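Local coordinates for uncharacterized LolA superfamily protein NE2245 (PDB 3BUU) that is of unknown function but belongs to the LolA superfamily, whose namesake carries lipoproteins across the periplasm, so it may bind lipid or lipoprotein, at residues Y44-L49 and V58-P63; V132-G137 and Y144-L149. All blocks are in the same frame, centred on the assembly; numbering follows the deposited sequence.

Contact 1 of 2, residues Y44-L49 and V58-P63; sequences YRYQVL and VMITEP
Val-58 lays CG1 against the ring of Tyr-46, 3.6 Å from its CD1, in the second strand of a beta hairpin (39-51 and 55-62) that carries a classic beta bulge. Its CG2 meets Val-48 CG2 more loosely, and Ile-106 of helix 103-107 touches both valines. Met-59, a selenomethionine, makes a regular hydrogen-bonded pair with Gln-47: Met-59 N reaches Gln-47 O at 2.8 Å, nearly straight (171°), and Gln-47 N bonds Met-59 O. Ile-60 returns to the side of the sheet that carries Tyr-46. With CG1 anti to the backbone N (chi1 -173°), it puts CD1 3.6 Å from Tyr-44 CD1 and 3.9 Å from Tyr-46 CE1, bridging the two rings. The bulge follows, Thr-61 and Glu-62 both facing Arg-45. Thr-61 N bonds Arg-45 O at 2.8 Å, and that oxygen also takes weak bonds from Thr-61 OG1 and Glu-62 N. Glu-62, in one of its two conformers, runs alongside Arg-45; its OE1 forms a salt bridge with NE, itself a weak hydrogen bond, guanidinium and carboxylate planes 84° apart. Beyond a cis peptide bond, Pro-63 sets CD over the centre of the Tyr-44 ring, 3.6 Å from its centroid, as a CH-pi contact.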
loop_
_atom_site.group_PDB
_atom_site.type_symbol
_atom_site.label_atom_id
_atom_site.label_comp_id
_atom_site.label_asym_id
_atom_site.label_seq_id
_atom_site.Cartn_x
_atom_site.Cartn_y
_atom_site.Cartn_z
ATOM N N TYR A 44 -1.408 15.340 0.647
ATOM C CA TYR A 44 -2.406 14.625 -0.114
ATOM C C TYR A 44 -3.266 13.837 0.855
ATOM O O TYR A 44 -2.762 13.311 1.867
ATOM C CB TYR A 44 -1.731 13.661 -1.106
ATOM C CG TYR A 44 -1.220 14.314 -2.381
ATOM C CD1 TYR A 44 -1.823 14.027 -3.579
ATOM C CD2 TYR A 44 -0.199 15.283 -2.382
ATOM C CE1 TYR A 44 -1.409 14.611 -4.771
ATOM C CE2 TYR A 44 0.225 15.885 -3.562
ATOM C CZ TYR A 44 -0.397 15.546 -4.751
ATOM O OH TYR A 44 -0.009 16.161 -5.928
ATOM N N ARG A 45 -4.557 13.753 0.577
ATOM C CA ARG A 45 -5.433 12.907 1.384
ATOM C C ARG A 45 -6.339 12.111 0.484
ATOM O O ARG A 45 -6.751 12.615 -0.586
ATOM C CB ARG A 45 -6.285 13.762 2.332
ATOM C CG ARG A 45 -5.544 14.520 3.411
ATOM C CD ARG A 45 -6.569 15.033 4.425
ATOM N NE ARG A 45 -6.020 16.042 5.317
ATOM C CZ ARG A 45 -5.546 15.771 6.526
ATOM N NH1 ARG A 45 -5.526 14.518 6.965
ATOM N NH2 ARG A 45 -5.068 16.740 7.296
ATOM N N TYR A 46 -6.642 10.887 0.926
ATOM C CA TYR A 46 -7.432 9.949 0.154
ATOM C C TYR A 46 -8.426 9.249 1.040
ATOM O O TYR A 46 -8.167 9.010 2.213
ATOM C CB TYR A 46 -6.541 8.843 -0.440
ATOM C CG TYR A 46 -5.444 9.380 -1.333
ATOM C CD1 TYR A 46 -5.619 9.502 -2.690
ATOM C CD2 TYR A 46 -4.207 9.773 -0.796
ATOM C CE1 TYR A 46 -4.616 10.005 -3.497
ATOM C CE2 TYR A 46 -3.200 10.258 -1.616
ATOM C CZ TYR A 46 -3.413 10.371 -2.940
ATOM O OH TYR A 46 -2.416 10.869 -3.745
ATOM N N GLN A 47 -9.550 8.854 0.459
ATOM C CA GLN A 47 -10.432 7.891 1.075
ATOM C C GLN A 47 -10.310 6.613 0.268
ATOM O O GLN A 47 -10.413 6.646 -0.962
ATOM C CB GLN A 47 -11.890 8.357 1.046
ATOM C CG GLN A 47 -12.796 7.273 1.701
ATOM C CD GLN A 47 -14.275 7.420 1.431
ATOM O OE1 GLN A 47 -14.772 6.966 0.399
ATOM N NE2 GLN A 47 -14.995 7.991 2.378
ATOM N N VAL A 48 -10.126 5.488 0.956
ATOM C CA VAL A 48 -9.930 4.192 0.313
ATOM C C VAL A 48 -11.067 3.254 0.695
ATOM O O VAL A 48 -11.363 3.103 1.889
ATOM C CB VAL A 48 -8.589 3.585 0.739
ATOM C CG1 VAL A 48 -8.398 2.244 0.056
ATOM C CG2 VAL A 48 -7.464 4.538 0.356
ATOM N N LEU A 49 -11.682 2.634 -0.320
ATOM C CA LEU A 49 -12.663 1.549 -0.127
ATOM C C LEU A 49 -11.905 0.303 -0.600
ATOM O O LEU A 49 -11.631 0.156 -1.778
ATOM C CB LEU A 49 -13.881 1.812 -0.999
ATOM C CG LEU A 49 -14.619 3.112 -0.692
ATOM C CD1 LEU A 49 -15.818 3.269 -1.641
ATOM C CD2 LEU A 49 -15.059 3.171 0.755
ATOM N N VAL A 58 -9.972 4.393 -4.755
ATOM C CA VAL A 58 -9.156 5.372 -4.057
ATOM C C VAL A 58 -9.591 6.742 -4.549
ATOM O O VAL A 58 -9.449 7.056 -5.729
ATOM C CB VAL A 58 -7.670 5.160 -4.336
ATOM C CG1 VAL A 58 -6.830 6.239 -3.639
ATOM C CG2 VAL A 58 -7.230 3.749 -3.852
HETATM N N MSE A 59 -10.101 7.547 -3.631
HETATM C CA MSE A 59 -10.645 8.881 -4.013
HETATM C C MSE A 59 -9.814 9.973 -3.366
HETATM O O MSE A 59 -9.655 9.970 -2.178
HETATM C CB MSE A 59 -12.072 8.988 -3.514
HETATM C CG MSE A 59 -13.067 8.149 -4.328
HETATM SE SE MSE A 59 -14.862 8.008 -3.703
HETATM C CE MSE A 59 -14.638 8.624 -1.893
ATOM N N ILE A 60 -9.265 10.879 -4.173
ATOM C CA ILE A 60 -8.447 11.985 -3.657
ATOM C C ILE A 60 -9.326 13.081 -3.119
ATOM O O ILE A 60 -10.284 13.502 -3.775
ATOM C CB ILE A 60 -7.468 12.554 -4.666
ATOM C CG1 ILE A 60 -6.538 13.586 -4.001
ATOM C CG2 ILE A 60 -8.167 13.113 -5.814
ATOM C CD1 ILE A 60 -5.235 13.707 -4.655
ATOM N N THR A 61 -9.016 13.546 -1.926
ATOM C CA THR A 61 -9.791 14.603 -1.333
ATOM C C THR A 61 -8.998 15.923 -1.238
ATOM O O THR A 61 -9.600 16.987 -1.146
ATOM C CB THR A 61 -10.336 14.176 0.047
ATOM O OG1 THR A 61 -9.254 13.877 0.914
ATOM C CG2 THR A 61 -11.264 12.960 -0.023
ATOM N N GLU A 62 -7.672 15.871 -1.195
ATOM C CA GLU A 62 -6.842 17.086 -1.204
ATOM C C GLU A 62 -5.516 16.657 -1.836
ATOM O O GLU A 62 -5.140 15.489 -1.701
ATOM C CB GLU A 62 -6.613 17.669 0.223
ATOM C CG GLU A 62 -7.841 17.681 1.169
ATOM C CD GLU A 62 -7.514 17.793 2.657
ATOM O OE1 GLU A 62 -6.321 17.809 3.025
ATOM O OE2 GLU A 62 -8.472 17.848 3.464
ATOM N N PRO A 63 -4.779 17.580 -2.489
ATOM C CA PRO A 63 -5.076 19.041 -2.606
ATOM C C PRO A 63 -6.204 19.344 -3.576
ATOM O O PRO A 63 -6.569 18.492 -4.371
ATOM C CB PRO A 63 -3.780 19.634 -3.115
ATOM C CG PRO A 63 -2.924 18.549 -3.546
ATOM C CD PRO A 63 -3.527 17.216 -3.169
#

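Contact 2 of 2, residues V132-G137 and Y144-L149; sequences VLELTG and YQKVLL
Leu-148 pushes a methyl into the hollow beside Glu-134: its CD2 lies 3.7 Å from Glu-134 CA and is nearly as close to CB and CG, so the leucine runs along the aliphatic stem of the glutamate. The turn that brings it there is at chi1 (-62°), with CG beside the backbone N. Nearer the backbone, Val-132 CG1 approaches Leu-148 CB, so the leucine packs mainly on Glu-134, with Val-132 touching its base. This is a regular antiparallel hairpin without a bulge, made of strands 128-137 and 146-152. Leu-133 with Leu-149 and Leu-135 with Val-147 are its hydrogen-bonded pairs, each closed by two bonds.

The side chains of these pairs are all aliphatic. Leu-135 lodges between two residues of the partner strand, with its CB 4.0 Å from Val-147 CB and its CD1 4.2 Å from Leu-149 CB. At the far end Gly-137 N reaches Gln-145 O at 2.9 Å, a straight bond, but one that meets the carbonyl from well above its plane (52° out).

On the Leu-148 face, Glu-134 and Lys-146 stretch out fully and lean across one another, yet OE2 and NZ stop 4.2 Å apart. A water to one side bridges them, donating to Glu-134 OE2 at 2.7 Å and accepting from Lys-146 NZ at 2.8 Å.

Lys-146 also makes a cation-pi contact with Tyr-164 of strand 158-164, which flanks strand 146-152, while strand 115-125 borders the other side of the hairpin. Over the leucine face lies helix 9-20, with Leu-13 touching Leu-133, Leu-135 and Leu-149, consistent with the LolA fold, an incomplete beta barrel closed by helices.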
loop_
_atom_site.group_PDB
_atom_site.type_symbol
_atom_site.label_atom_id
_atom_site.label_comp_id
_atom_site.label_asym_id
_atom_site.label_seq_id
_atom_site.Cartn_x
_atom_site.Cartn_y
_atom_site.Cartn_z
ATOM N N VAL A 132 13.151 -12.540 7.482
ATOM C CA VAL A 132 13.276 -11.706 6.279
ATOM C C VAL A 132 12.733 -12.511 5.128
ATOM O O VAL A 132 13.372 -13.506 4.715
ATOM C CB VAL A 132 14.721 -11.203 6.016
ATOM C CG1 VAL A 132 14.710 -10.232 4.833
ATOM C CG2 VAL A 132 15.279 -10.533 7.250
ATOM N N LEU A 133 11.547 -12.143 4.659
ATOM C CA LEU A 133 10.939 -12.851 3.557
ATOM C C LEU A 133 11.304 -12.192 2.243
ATOM O O LEU A 133 11.218 -10.975 2.116
ATOM C CB LEU A 133 9.400 -12.835 3.653
ATOM C CG LEU A 133 8.816 -13.486 4.915
ATOM C CD1 LEU A 133 7.260 -13.436 4.881
ATOM C CD2 LEU A 133 9.272 -14.913 5.065
ATOM N N GLU A 134 11.663 -12.993 1.256
ATOM C CA GLU A 134 11.800 -12.517 -0.108
ATOM C C GLU A 134 10.468 -12.772 -0.817
ATOM O O GLU A 134 10.023 -13.933 -0.910
ATOM C CB GLU A 134 12.935 -13.257 -0.814
ATOM C CG GLU A 134 13.060 -12.770 -2.245
ATOM C CD GLU A 134 14.418 -13.001 -2.854
ATOM O OE1 GLU A 134 15.335 -13.463 -2.157
ATOM O OE2 GLU A 134 14.582 -12.691 -4.049
ATOM N N LEU A 135 9.850 -11.691 -1.290
ATOM C CA LEU A 135 8.552 -11.746 -1.969
ATOM C C LEU A 135 8.816 -11.509 -3.429
ATOM O O LEU A 135 9.238 -10.420 -3.840
ATOM C CB LEU A 135 7.663 -10.636 -1.415
ATOM C CG LEU A 135 7.404 -10.661 0.081
ATOM C CD1 LEU A 135 6.359 -9.630 0.469
ATOM C CD2 LEU A 135 7.057 -11.987 0.635
ATOM N N THR A 136 8.555 -12.534 -4.254
ATOM C CA THR A 136 8.775 -12.435 -5.675
ATOM C C THR A 136 7.446 -12.180 -6.353
ATOM O O THR A 136 6.510 -12.956 -6.203
ATOM C CB THR A 136 9.404 -13.762 -6.193
ATOM O OG1 THR A 136 10.645 -14.008 -5.548
ATOM C CG2 THR A 136 9.621 -13.662 -7.700
ATOM N N GLY A 137 7.362 -11.096 -7.099
ATOM C CA GLY A 137 6.102 -10.739 -7.765
ATOM C C GLY A 137 5.677 -11.827 -8.703
ATOM O O GLY A 137 6.495 -12.380 -9.451
ATOM N N TYR A 144 5.448 -4.531 -7.466
ATOM C CA TYR A 144 6.906 -4.685 -7.483
ATOM C C TYR A 144 7.316 -6.021 -7.965
ATOM O O TYR A 144 6.581 -6.999 -7.761
ATOM C CB TYR A 144 7.514 -4.511 -6.058
ATOM C CG TYR A 144 7.065 -3.255 -5.418
ATOM C CD1 TYR A 144 7.665 -2.041 -5.735
ATOM C CD2 TYR A 144 5.998 -3.266 -4.511
ATOM C CE1 TYR A 144 7.208 -0.846 -5.162
ATOM C CE2 TYR A 144 5.532 -2.078 -3.929
ATOM C CZ TYR A 144 6.155 -0.878 -4.275
ATOM O OH TYR A 144 5.730 0.319 -3.752
ATOM N N GLN A 145 8.523 -6.101 -8.521
ATOM C CA GLN A 145 9.035 -7.407 -8.868
ATOM C C GLN A 145 9.609 -8.161 -7.679
ATOM O O GLN A 145 9.606 -9.396 -7.662
ATOM C CB GLN A 145 9.951 -7.320 -10.071
ATOM C CG GLN A 145 9.116 -6.926 -11.324
ATOM C CD GLN A 145 7.875 -7.814 -11.544
ATOM O OE1 GLN A 145 6.720 -7.422 -11.229
ATOM N NE2 GLN A 145 8.111 -9.021 -12.035
ATOM N N LYS A 146 10.138 -7.448 -6.706
ATOM C CA LYS A 146 10.736 -8.059 -5.545
ATOM C C LYS A 146 10.595 -7.133 -4.358
ATOM O O LYS A 146 10.861 -5.937 -4.466
ATOM C CB LYS A 146 12.244 -8.365 -5.815
ATOM C CG LYS A 146 13.061 -8.720 -4.611
ATOM C CD LYS A 146 14.551 -8.867 -5.021
ATOM C CE LYS A 146 15.453 -8.885 -3.832
ATOM N NZ LYS A 146 16.840 -9.197 -4.284
ATOM N N VAL A 147 10.207 -7.710 -3.217
ATOM C CA VAL A 147 10.155 -6.988 -1.943
ATOM C C VAL A 147 10.866 -7.868 -0.909
ATOM O O VAL A 147 10.629 -9.083 -0.895
ATOM C CB VAL A 147 8.687 -6.736 -1.509
ATOM C CG1 VAL A 147 8.630 -5.944 -0.191
ATOM C CG2 VAL A 147 7.956 -5.950 -2.592
ATOM N N LEU A 148 11.667 -7.296 -0.015
ATOM C CA LEU A 148 12.127 -8.008 1.172
ATOM C C LEU A 148 11.358 -7.425 2.335
ATOM O O LEU A 148 11.353 -6.219 2.534
ATOM C CB LEU A 148 13.643 -7.823 1.388
ATOM C CG LEU A 148 14.552 -8.347 0.283
ATOM C CD1 LEU A 148 15.999 -8.218 0.744
ATOM C CD2 LEU A 148 14.196 -9.741 -0.158
ATOM N N LEU A 149 10.692 -8.289 3.093
ATOM C CA LEU A 149 9.833 -7.882 4.194
ATOM C C LEU A 149 10.349 -8.486 5.498
ATOM O O LEU A 149 10.494 -9.706 5.597
ATOM C CB LEU A 149 8.386 -8.350 3.932
ATOM C CG LEU A 149 7.379 -7.983 5.036
ATOM C CD1 LEU A 149 7.147 -6.494 5.139
ATOM C CD2 LEU A 149 6.088 -8.735 4.817
HETATM O O HOH W 1 16.747 -11.719 -5.398
#

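How the contacts relate
Contacts 1 and 2 are both antiparallel hairpins, sharing no strand, on opposite sides of the chain's centre, their own centres about 27 Å apart. Both are partly buried, contact 2 more deeply: most of its touching residues are buried, against fewer than half in contact 1. In each, one face is apolar and covered by a helix, 103-107 on the valines of contact 1 and 9-20 on the leucines of contact 2; Tyr-144 of contact 2 also reaches helix 103-107, at Asp-105. Contact 1 packs tyrosines, contact 2 aliphatic chains. The other face carries the charges, with buried Leu-148 among them in contact 2. In the conformer described, contact 1 pairs Arg-45 and Glu-62 directly; contact 2 uses water.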